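Local structure of cadherin-related family member 2 (Homo sapiens, 5CZR) at residues Thr12-Pro17 with Arg89-Ile94; Leu185-Leu190 with Gln201-Val206. The protein mediates calcium-dependent heterophilic adhesion with CDHR5 on adjacent microvilli, thereby controlling how microvilli pack at the apical membrane of epithelial cells. All blocks are in the same frame, centred on the assembly; numbering follows the deposited sequence.

Contact 1. Residues Thr12-Pro17 with Arg89-Ile94; sequences TSVILP and REMLVI
Val14 and Met91 meet on the inner face of an edge pair in the first cadherin repeat, whose Greek-key β-sandwich sets strand 13-17 parallel to the last strand, 86-96, within an otherwise antiparallel sheet. Val14 points CG1 at the thioether, reaching Met91 SD at 3.9 Å. Its methyl is there because CG1 sits between the backbone N and the carbonyl carbon (chi1 65°). The methionine extends with CG anti to its own N (chi1 -175°), Met91 CG passing 3.8 Å from Thr12 O before the chain bends at chi3. Val14 and Val93 run abreast, with Val14 CG1 4.2 Å from Val93 CG2, while Leu16 slants across Val93 and brings a single methyl, CD1, to Val93 CG1. Phe27 and Phe51 of the facing sheet pack against this layer, where Leu16, Met91 and Val93 are buried. Ser13, Ile15, Leu92 and Ile94 lie on the other, more exposed face, and there Ile15 CG1 comes within 4.2 Å of Ile94 CB. The backbones weave the two strands together through four hydrogen bonds that step from one strand to the other: Leu92 N gives to Thr12 O, Val14 N to Leu92 O, and Leu16 N to Ile94 O, while between the last two Ile94 N reaches Val14 O at 2.8 Å.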
# COMPACT_ATOMS: atom_id res chain seq x y z
N THR A 12 0.83 -17.57 21.12
CA THR A 12 -0.43 -16.82 21.18
C THR A 12 -0.66 -15.95 19.93
O THR A 12 -1.79 -15.71 19.53
CB THR A 12 -0.48 -15.87 22.40
OG1 THR A 12 0.59 -14.92 22.31
CG2 THR A 12 -0.32 -16.65 23.70
N SER A 13 0.44 -15.55 19.29
CA SER A 13 0.35 -14.74 18.12
C SER A 13 1.54 -14.96 17.20
O SER A 13 2.61 -15.39 17.62
CB SER A 13 0.30 -13.26 18.49
OG SER A 13 1.62 -12.86 18.91
N VAL A 14 1.36 -14.51 15.96
CA VAL A 14 2.45 -14.46 15.01
C VAL A 14 2.26 -13.27 14.06
O VAL A 14 1.13 -12.91 13.72
CB VAL A 14 2.53 -15.78 14.22
CG1 VAL A 14 1.28 -15.98 13.35
CG2 VAL A 14 3.77 -15.81 13.37
N ILE A 15 3.39 -12.67 13.67
CA ILE A 15 3.40 -11.53 12.78
C ILE A 15 3.92 -11.97 11.45
O ILE A 15 4.95 -12.60 11.38
CB ILE A 15 4.32 -10.44 13.30
CG1 ILE A 15 3.72 -9.86 14.58
CG2 ILE A 15 4.46 -9.32 12.28
CD1 ILE A 15 4.69 -8.98 15.35
N LEU A 16 3.20 -11.65 10.39
CA LEU A 16 3.56 -12.06 9.05
C LEU A 16 3.35 -10.90 8.13
O LEU A 16 2.38 -10.16 8.24
CB LEU A 16 2.71 -13.24 8.58
CG LEU A 16 2.85 -14.54 9.39
CD1 LEU A 16 1.80 -15.58 8.99
CD2 LEU A 16 4.25 -15.12 9.23
N PRO A 17 4.27 -10.73 7.18
CA PRO A 17 4.03 -9.71 6.15
C PRO A 17 2.99 -10.11 5.11
O PRO A 17 2.92 -11.27 4.71
CB PRO A 17 5.41 -9.59 5.49
CG PRO A 17 5.99 -10.96 5.63
CD PRO A 17 5.46 -11.53 6.90
N ARG A 89 -5.75 -24.41 20.91
CA ARG A 89 -5.77 -23.04 21.41
C ARG A 89 -6.05 -22.14 20.23
O ARG A 89 -5.94 -22.55 19.08
CB ARG A 89 -4.40 -22.59 21.88
CG ARG A 89 -3.83 -23.09 23.19
CD ARG A 89 -4.81 -23.07 24.37
NE ARG A 89 -4.31 -23.90 25.48
CZ ARG A 89 -4.87 -25.03 25.94
NH1 ARG A 89 -5.99 -25.53 25.40
NH2 ARG A 89 -4.30 -25.68 26.95
N GLU A 90 -6.30 -20.88 20.53
CA GLU A 90 -6.43 -19.88 19.53
C GLU A 90 -5.12 -19.12 19.36
O GLU A 90 -4.39 -18.88 20.32
CB GLU A 90 -7.65 -19.08 19.90
CG GLU A 90 -7.95 -17.84 19.12
CD GLU A 90 -9.24 -17.19 19.61
OE1 GLU A 90 -10.25 -17.91 19.77
OE2 GLU A 90 -9.22 -15.96 19.88
N MET A 91 -4.76 -18.87 18.10
CA MET A 91 -3.64 -18.01 17.76
C MET A 91 -4.12 -16.80 16.96
O MET A 91 -4.88 -16.93 15.99
CB MET A 91 -2.61 -18.79 16.93
CG MET A 91 -1.33 -18.03 16.61
SD MET A 91 -0.20 -18.87 15.48
CE MET A 91 1.07 -19.31 16.65
N LEU A 92 -3.60 -15.62 17.31
CA LEU A 92 -3.88 -14.40 16.55
C LEU A 92 -2.82 -14.20 15.45
O LEU A 92 -1.62 -14.18 15.73
CB LEU A 92 -3.87 -13.17 17.46
CG LEU A 92 -4.14 -11.81 16.79
CD1 LEU A 92 -5.55 -11.74 16.21
CD2 LEU A 92 -3.92 -10.66 17.77
N VAL A 93 -3.26 -14.12 14.20
CA VAL A 93 -2.35 -13.81 13.10
C VAL A 93 -2.40 -12.30 12.86
O VAL A 93 -3.47 -11.75 12.64
CB VAL A 93 -2.71 -14.56 11.83
CG1 VAL A 93 -1.73 -14.20 10.72
CG2 VAL A 93 -2.67 -16.06 12.06
N ILE A 94 -1.25 -11.65 12.96
CA ILE A 94 -1.14 -10.18 12.75
C ILE A 94 -0.42 -9.96 11.45
O ILE A 94 0.75 -10.36 11.31
CB ILE A 94 -0.36 -9.52 13.88
CG1 ILE A 94 -1.13 -9.67 15.18
CG2 ILE A 94 -0.08 -8.03 13.59
CD1 ILE A 94 -0.29 -9.51 16.42

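Contact 2. Residues Leu185-Leu190 with Gln201-Val206; sequences LKACDL and QCSLPV. With CA (calcium ion), chain H.
The backbone from Leu185 to Asp189 runs roughly antiparallel to Gln201-Val206, with 161° between their end-to-end directions. Leu185 and Val206 form an antiparallel hydrogen-bonded pair, with Leu185 N 2.7 Å from Val206 O and Val206 N returning a bond to Leu185 O. The register then shifts by one residue before a single bridge joins Cys188 to Cys202, near which Ser203 N gives to Ala187 O and Asp189 N to Gln201 O. Ser203 stands just before the shift, where Leu204 is the extra residue: Ser203 OG, turned between its own N and carbonyl carbon (chi1 72°), accepts a hydrogen bond from Ala187 N at 3.1 Å and donates to Leu204 O at 2.7 Å, from above that carbonyl's plane. Replacing this serine by alanine removes the hydroxyl and would probably leave the buried Ala187 N-H without its acceptor and Leu204 O without that donor. This is the entry to the last strand of the second cadherin repeat, in the interior of its sheet, where 206-213 lies antiparallel to 180-189. The Cys188-Cys202 disulfide (SG-SG 2.1 Å, chi3 104°) fastens the two backbones covalently, and Lys186 lays its CE 3.6 Å from Cys202 CB. Further along, Asp189 divides its carboxylate: OD1 receives Gln201 N at 3.0 Å from above the carboxylate plane, while OD2 binds calcium at 2.5 Å. Asn99, Asn101, Asp131, Asp133 and Ala137 complete that site. Gln201 folds its chain at chi2, and its NE2 hydrogen-bonds to Asn99 O in the linker, while Gln201 CB stays 3.2 Å from Asp189 OD2.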
# COMPACT_ATOMS: atom_id res chain seq x y z
N LEU A 185 0.89 15.20 -14.63
CA LEU A 185 1.04 15.12 -13.18
C LEU A 185 1.27 13.68 -12.78
O LEU A 185 0.75 12.73 -13.40
CB LEU A 185 -0.22 15.66 -12.48
CG LEU A 185 -0.74 17.01 -12.97
CD1 LEU A 185 -2.12 17.30 -12.42
CD2 LEU A 185 0.23 18.14 -12.63
N LYS A 186 2.00 13.53 -11.68
CA LYS A 186 2.24 12.23 -11.08
C LYS A 186 2.03 12.36 -9.55
O LYS A 186 2.25 13.43 -8.95
CB LYS A 186 3.66 11.81 -11.38
CG LYS A 186 3.94 10.35 -11.19
CD LYS A 186 5.39 9.87 -11.52
CE LYS A 186 5.43 8.49 -12.25
NZ LYS A 186 6.78 7.89 -12.46
N ALA A 187 1.59 11.26 -8.94
CA ALA A 187 1.55 11.13 -7.50
C ALA A 187 2.31 9.88 -7.09
O ALA A 187 2.06 8.81 -7.63
CB ALA A 187 0.09 11.05 -7.04
N CYS A 188 3.18 10.01 -6.08
CA CYS A 188 3.96 8.88 -5.57
C CYS A 188 3.82 8.81 -4.05
O CYS A 188 3.57 9.83 -3.40
CB CYS A 188 5.45 9.02 -5.96
SG CYS A 188 5.79 9.13 -7.74
N ASP A 189 4.03 7.62 -3.46
CA ASP A 189 4.08 7.53 -2.00
C ASP A 189 5.49 7.85 -1.56
O ASP A 189 6.35 8.05 -2.41
CB ASP A 189 3.56 6.20 -1.43
CG ASP A 189 4.25 4.97 -2.01
OD1 ASP A 189 5.51 4.98 -2.17
OD2 ASP A 189 3.55 3.98 -2.31
N LEU A 190 5.75 7.91 -0.26
CA LEU A 190 7.11 8.11 0.27
C LEU A 190 7.83 6.82 0.51
O LEU A 190 8.92 6.80 1.07
CB LEU A 190 7.06 8.92 1.57
CG LEU A 190 6.65 10.39 1.35
CD1 LEU A 190 6.43 11.07 2.68
CD2 LEU A 190 7.69 11.11 0.51
N GLN A 201 5.95 3.61 -4.82
CA GLN A 201 4.88 3.40 -5.82
C GLN A 201 4.39 4.70 -6.37
O GLN A 201 4.21 5.65 -5.61
CB GLN A 201 3.69 2.64 -5.23
CG GLN A 201 4.04 1.33 -4.55
CD GLN A 201 4.11 0.16 -5.53
OE1 GLN A 201 4.11 0.35 -6.74
NE2 GLN A 201 4.18 -1.05 -5.00
N CYS A 202 4.16 4.75 -7.68
CA CYS A 202 3.71 5.97 -8.34
C CYS A 202 2.45 5.68 -9.10
O CYS A 202 2.28 4.59 -9.62
CB CYS A 202 4.80 6.53 -9.27
SG CYS A 202 6.27 7.15 -8.39
N SER A 203 1.55 6.66 -9.17
CA SER A 203 0.37 6.56 -10.01
C SER A 203 0.70 6.44 -11.48
O SER A 203 1.79 6.81 -11.92
CB SER A 203 -0.49 7.84 -9.85
OG SER A 203 0.12 8.95 -10.47
N LEU A 204 -0.30 6.03 -12.24
CA LEU A 204 -0.36 6.34 -13.66
C LEU A 204 -0.30 7.87 -13.86
O LEU A 204 -0.71 8.64 -12.99
CB LEU A 204 -1.68 5.83 -14.22
CG LEU A 204 -1.91 4.30 -14.20
CD1 LEU A 204 -3.41 3.99 -14.18
CD2 LEU A 204 -1.21 3.62 -15.39
N PRO A 205 0.27 8.32 -14.99
CA PRO A 205 0.27 9.75 -15.27
C PRO A 205 -1.14 10.28 -15.57
O PRO A 205 -1.96 9.55 -16.13
CB PRO A 205 1.13 9.86 -16.51
CG PRO A 205 0.99 8.51 -17.18
CD PRO A 205 0.90 7.53 -16.06
N VAL A 206 -1.41 11.52 -15.15
CA VAL A 206 -2.64 12.22 -15.52
C VAL A 206 -2.27 13.52 -16.21
O VAL A 206 -1.22 14.11 -15.93
CB VAL A 206 -3.61 12.47 -14.34
CG1 VAL A 206 -4.06 11.13 -13.72
CG2 VAL A 206 -2.99 13.35 -13.28
CA CA H . 1.59 2.84 -1.37

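Overall arrangement
From the N terminus, the chain lays down strand 13-17 early and returns to it only after the first repeat has been nearly completed, so contact 1 closes a long loop, with 71 residues between its segments. The chain then passes through the calcium-binding linker into the second repeat, where contact 2 closes a much shorter loop of 10 intervening residues late in the domain. The two loops follow in series, neither enclosing nor crossing the other. The centres of contact 1 and contact 2 are about 34 Å apart. Contact 1 fastens strand 13-17 to the last strand of its sheet, and contact 2 ties the end of strand 180-189 to the loop leading into 206-213, beside the calcium-bound junction.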